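Long-range contact in ferredoxin (Trichomonas vaginalis, PDB 1L5P), which carries electrons on a [2Fe-2S] cluster, linking pyruvate:ferredoxin oxidoreductase to hydrogenase in the hydrogenosome: residues C47-A59 with T81-L93. Numbering follows the deposited sequence.
Sequences CICKHVSGKVAAA and TLSGENDGAVFEL. With FES (Fe2/s2 (inorganic) cluster), chain D.
Lys50 to Ser53 pair antiparallel with Val90 to Glu92, joining two inner strands of the mixed beta-grasp sheet of a [2Fe-2S] ferredoxin. Strand 90-92 is flanked on its other side by strand 2-7. Lys50 and Glu92 form a hydrogen-bonded pair, with Glu92 N 2.7 Å from Lys50 O. A classic beta bulge follows: Val52 N and Ser53 N both donate to Val90 O, from the same face of its carbonyl plane. Val90 N returns a bond to Ser53 O, but from well above that carbonyl plane.

On the face of Lys50 and Glu92, Lys50 NZ meets Glu92 OE1 at 3.0 Å in a salt bridge. The lysine bends at chi2 and chi3 to reach a glutamate chain that runs out extended. On the face of His51 and Phe91, the rings meet obliquely, planes at 37°. Val56 CG2 sits above the His51 ring, toward its rim, and touches Phe91 CZ at 3.7 Å. Leu22 of helix 22-27 packs against Phe91 and Cys49. Cys47, just before the strand, binds the cluster iron FE2 through SG at 2.4 Å; Cys78 binds the same cluster.

Beyond the strands, the Asn86 amide joins 3-10 segment 84-86 to the loop after strand 48-53. Its OD1 accepts from Ser83 N on an in-plane lone pair and Ser83 OG above the plane. ND2 also sets the flip, donating to Lys55 O 2.8 Å away, close to the amide plane.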
loop_
_atom_site.group_PDB
_atom_site.type_symbol
_atom_site.label_atom_id
_atom_site.label_comp_id
_atom_site.label_asym_id
_atom_site.label_seq_id
_atom_site.Cartn_x
_atom_site.Cartn_y
_atom_site.Cartn_z
ATOM N N CYS A 47 -6.093 -2.393 5.317
ATOM C CA CYS A 47 -5.457 -2.209 4.011
ATOM C C CYS A 47 -4.055 -2.786 3.934
ATOM O O CYS A 47 -3.182 -2.213 3.295
ATOM C CB CYS A 47 -5.383 -0.732 3.686
ATOM S SG CYS A 47 -4.403 0.139 4.887
ATOM N N ILE A 48 -3.848 -3.929 4.566
ATOM C CA ILE A 48 -2.542 -4.568 4.581
ATOM C C ILE A 48 -2.047 -5.050 3.223
ATOM O O ILE A 48 -2.788 -5.650 2.455
ATOM C CB ILE A 48 -2.545 -5.771 5.523
ATOM C CG1 ILE A 48 -2.613 -5.283 6.970
ATOM C CG2 ILE A 48 -1.298 -6.612 5.290
ATOM C CD1 ILE A 48 -1.425 -4.432 7.365
ATOM N N CYS A 49 -0.777 -4.787 2.943
ATOM C CA CYS A 49 -0.146 -5.224 1.710
ATOM C C CYS A 49 1.304 -5.497 2.058
ATOM O O CYS A 49 1.719 -5.260 3.192
ATOM C CB CYS A 49 -0.237 -4.144 0.657
ATOM S SG CYS A 49 0.657 -2.683 1.068
ATOM N N LYS A 50 2.084 -6.003 1.110
ATOM C CA LYS A 50 3.485 -6.289 1.406
ATOM C C LYS A 50 4.418 -5.550 0.469
ATOM O O LYS A 50 4.296 -5.660 -0.745
ATOM C CB LYS A 50 3.759 -7.791 1.322
ATOM C CG LYS A 50 3.621 -8.518 2.640
ATOM C CD LYS A 50 2.420 -9.439 2.641
ATOM C CE LYS A 50 2.672 -10.657 1.763
ATOM N NZ LYS A 50 1.414 -11.299 1.281
ATOM N N HIS A 51 5.341 -4.782 1.039
ATOM C CA HIS A 51 6.312 -4.047 0.247
ATOM C C HIS A 51 7.458 -5.009 -0.072
ATOM O O HIS A 51 8.207 -5.409 0.822
ATOM C CB HIS A 51 6.834 -2.842 1.031
ATOM C CG HIS A 51 7.977 -2.132 0.368
ATOM N ND1 HIS A 51 8.911 -1.406 1.076
ATOM C CD2 HIS A 51 8.326 -2.026 -0.935
ATOM C CE1 HIS A 51 9.785 -0.883 0.236
ATOM N NE2 HIS A 51 9.453 -1.244 -0.992
ATOM N N VAL A 52 7.584 -5.390 -1.343
ATOM C CA VAL A 52 8.633 -6.321 -1.756
ATOM C C VAL A 52 9.794 -5.722 -2.541
ATOM O O VAL A 52 10.856 -6.334 -2.614
ATOM C CB VAL A 52 8.077 -7.494 -2.582
ATOM C CG1 VAL A 52 7.158 -8.340 -1.707
ATOM C CG2 VAL A 52 7.360 -6.976 -3.825
ATOM N N SER A 53 9.608 -4.546 -3.129
ATOM C CA SER A 53 10.693 -3.923 -3.870
ATOM C C SER A 53 10.502 -2.435 -3.963
ATOM O O SER A 53 9.388 -1.933 -3.826
ATOM C CB SER A 53 10.793 -4.483 -5.290
ATOM O OG SER A 53 10.563 -5.879 -5.328
ATOM N N GLY A 54 11.598 -1.727 -4.200
ATOM C CA GLY A 54 11.524 -0.285 -4.336
ATOM C C GLY A 54 11.648 0.516 -3.054
ATOM O O GLY A 54 11.589 -0.019 -1.949
ATOM N N LYS A 55 11.815 1.820 -3.214
ATOM C CA LYS A 55 11.957 2.715 -2.086
ATOM C C LYS A 55 10.620 3.167 -1.538
ATOM O O LYS A 55 9.779 3.694 -2.268
ATOM C CB LYS A 55 12.763 3.948 -2.490
ATOM C CG LYS A 55 14.251 3.706 -2.626
ATOM C CD LYS A 55 14.871 4.705 -3.595
ATOM C CE LYS A 55 16.071 4.104 -4.326
ATOM N NZ LYS A 55 16.103 2.608 -4.249
ATOM N N VAL A 56 10.436 2.955 -0.241
ATOM C CA VAL A 56 9.225 3.382 0.439
ATOM C C VAL A 56 9.626 3.808 1.839
ATOM O O VAL A 56 10.277 3.049 2.567
ATOM C CB VAL A 56 8.176 2.269 0.530
ATOM C CG1 VAL A 56 6.954 2.796 1.251
ATOM C CG2 VAL A 56 7.794 1.797 -0.871
ATOM N N ALA A 57 9.244 5.034 2.194
ATOM C CA ALA A 57 9.555 5.613 3.494
ATOM C C ALA A 57 9.144 4.683 4.632
ATOM O O ALA A 57 8.064 4.087 4.605
ATOM C CB ALA A 57 8.873 6.961 3.628
ATOM N N ALA A 58 10.028 4.553 5.620
ATOM C CA ALA A 58 9.788 3.694 6.777
ATOM C C ALA A 58 8.477 4.050 7.449
ATOM O O ALA A 58 8.039 5.197 7.429
ATOM C CB ALA A 58 10.931 3.811 7.762
ATOM N N ALA A 59 7.849 3.049 8.038
ATOM C CA ALA A 59 6.574 3.248 8.693
ATOM C C ALA A 59 6.703 4.039 9.994
ATOM O O ALA A 59 7.665 3.871 10.741
ATOM C CB ALA A 59 5.930 1.894 8.963
ATOM N N THR A 81 2.075 7.394 1.132
ATOM C CA THR A 81 1.732 8.481 0.219
ATOM C C THR A 81 2.705 8.394 -0.949
ATOM O O THR A 81 3.904 8.618 -0.775
ATOM C CB THR A 81 1.905 9.858 0.898
ATOM O OG1 THR A 81 1.176 9.877 2.131
ATOM C CG2 THR A 81 1.396 10.968 -0.005
ATOM N N LEU A 82 2.196 8.078 -2.138
ATOM C CA LEU A 82 3.042 7.930 -3.315
ATOM C C LEU A 82 3.565 9.218 -3.936
ATOM O O LEU A 82 2.845 10.213 -4.069
ATOM C CB LEU A 82 2.310 7.114 -4.374
ATOM C CG LEU A 82 1.956 5.705 -3.902
ATOM C CD1 LEU A 82 0.975 5.096 -4.871
ATOM C CD2 LEU A 82 3.203 4.848 -3.796
ATOM N N SER A 83 4.841 9.175 -4.315
ATOM C CA SER A 83 5.526 10.296 -4.944
ATOM C C SER A 83 6.558 9.729 -5.917
ATOM O O SER A 83 6.750 8.509 -5.996
ATOM C CB SER A 83 6.228 11.147 -3.891
ATOM O OG SER A 83 6.879 10.320 -2.935
ATOM N N GLY A 84 7.223 10.612 -6.654
ATOM C CA GLY A 84 8.212 10.163 -7.617
ATOM C C GLY A 84 9.204 9.144 -7.080
ATOM O O GLY A 84 9.601 8.218 -7.788
ATOM N N GLU A 85 9.601 9.304 -5.822
ATOM C CA GLU A 85 10.564 8.394 -5.209
ATOM C C GLU A 85 10.065 6.947 -5.119
ATOM O O GLU A 85 10.859 6.019 -4.956
ATOM C CB GLU A 85 10.941 8.900 -3.812
ATOM C CG GLU A 85 9.746 9.181 -2.915
ATOM C CD GLU A 85 10.016 8.855 -1.455
ATOM O OE1 GLU A 85 10.347 9.791 -0.696
ATOM O OE2 GLU A 85 9.896 7.670 -1.063
ATOM N N ASN A 86 8.756 6.755 -5.234
ATOM C CA ASN A 86 8.181 5.417 -5.149
ATOM C C ASN A 86 7.993 4.757 -6.516
ATOM O O ASN A 86 7.544 3.614 -6.611
ATOM C CB ASN A 86 6.836 5.483 -4.418
ATOM C CG ASN A 86 6.934 6.179 -3.071
ATOM O OD1 ASN A 86 6.283 7.200 -2.836
ATOM N ND2 ASN A 86 7.752 5.629 -2.181
ATOM N N ASP A 87 8.336 5.476 -7.576
ATOM C CA ASP A 87 8.194 4.938 -8.926
ATOM C C ASP A 87 8.981 3.638 -9.113
ATOM O O ASP A 87 10.206 3.612 -9.012
ATOM C CB ASP A 87 8.648 5.978 -9.961
ATOM C CG ASP A 87 8.290 5.583 -11.383
ATOM O OD1 ASP A 87 8.668 6.325 -12.313
ATOM O OD2 ASP A 87 7.635 4.534 -11.574
ATOM N N GLY A 88 8.269 2.555 -9.392
ATOM C CA GLY A 88 8.939 1.285 -9.585
ATOM C C GLY A 88 8.799 0.363 -8.395
ATOM O O GLY A 88 9.228 -0.788 -8.446
ATOM N N ALA A 89 8.200 0.860 -7.317
ATOM C CA ALA A 89 8.014 0.044 -6.122
ATOM C C ALA A 89 7.053 -1.094 -6.425
ATOM O O ALA A 89 6.130 -0.938 -7.230
ATOM C CB ALA A 89 7.471 0.890 -4.994
ATOM N N VAL A 90 7.273 -2.233 -5.783
ATOM C CA VAL A 90 6.422 -3.386 -5.986
ATOM C C VAL A 90 5.756 -3.822 -4.690
ATOM O O VAL A 90 6.420 -3.948 -3.664
ATOM C CB VAL A 90 7.236 -4.547 -6.526
ATOM C CG1 VAL A 90 6.332 -5.754 -6.763
ATOM C CG2 VAL A 90 7.929 -4.113 -7.811
ATOM N N PHE A 91 4.445 -4.050 -4.733
ATOM C CA PHE A 91 3.709 -4.481 -3.550
ATOM C C PHE A 91 2.930 -5.752 -3.848
ATOM O O PHE A 91 2.402 -5.921 -4.935
ATOM C CB PHE A 91 2.748 -3.381 -3.079
ATOM C CG PHE A 91 3.415 -2.065 -2.812
ATOM C CD1 PHE A 91 3.543 -1.121 -3.823
ATOM C CD2 PHE A 91 3.903 -1.760 -1.542
ATOM C CE1 PHE A 91 4.149 0.124 -3.570
ATOM C CE2 PHE A 91 4.508 -0.528 -1.281
ATOM C CZ PHE A 91 4.631 0.419 -2.293
ATOM N N GLU A 92 2.863 -6.642 -2.868
ATOM C CA GLU A 92 2.157 -7.901 -3.005
ATOM C C GLU A 92 0.892 -7.864 -2.135
ATOM O O GLU A 92 0.946 -7.518 -0.951
ATOM C CB GLU A 92 3.111 -9.014 -2.594
ATOM C CG GLU A 92 2.502 -10.355 -2.365
ATOM C CD GLU A 92 3.546 -11.350 -1.897
ATOM O OE1 GLU A 92 3.263 -12.153 -0.975
ATOM O OE2 GLU A 92 4.663 -11.318 -2.455
ATOM N N LEU A 93 -0.249 -8.193 -2.732
ATOM C CA LEU A 93 -1.515 -8.171 -2.014
ATOM C C LEU A 93 -1.848 -9.542 -1.463
ATOM O O LEU A 93 -2.790 -9.622 -0.651
ATOM C CB LEU A 93 -2.638 -7.703 -2.936
ATOM C CG LEU A 93 -2.509 -6.289 -3.509
ATOM C CD1 LEU A 93 -2.752 -6.333 -5.010
ATOM C CD2 LEU A 93 -3.505 -5.350 -2.826
ATOM O OXT LEU A 93 -1.162 -10.515 -1.838
HETATM FE FE1 FES D . -8.071 1.680 7.564
HETATM FE FE2 FES D . -5.838 1.767 6.005
HETATM S S1 FES D . -5.928 1.498 8.223
HETATM S S2 FES D . -7.986 1.948 5.324
#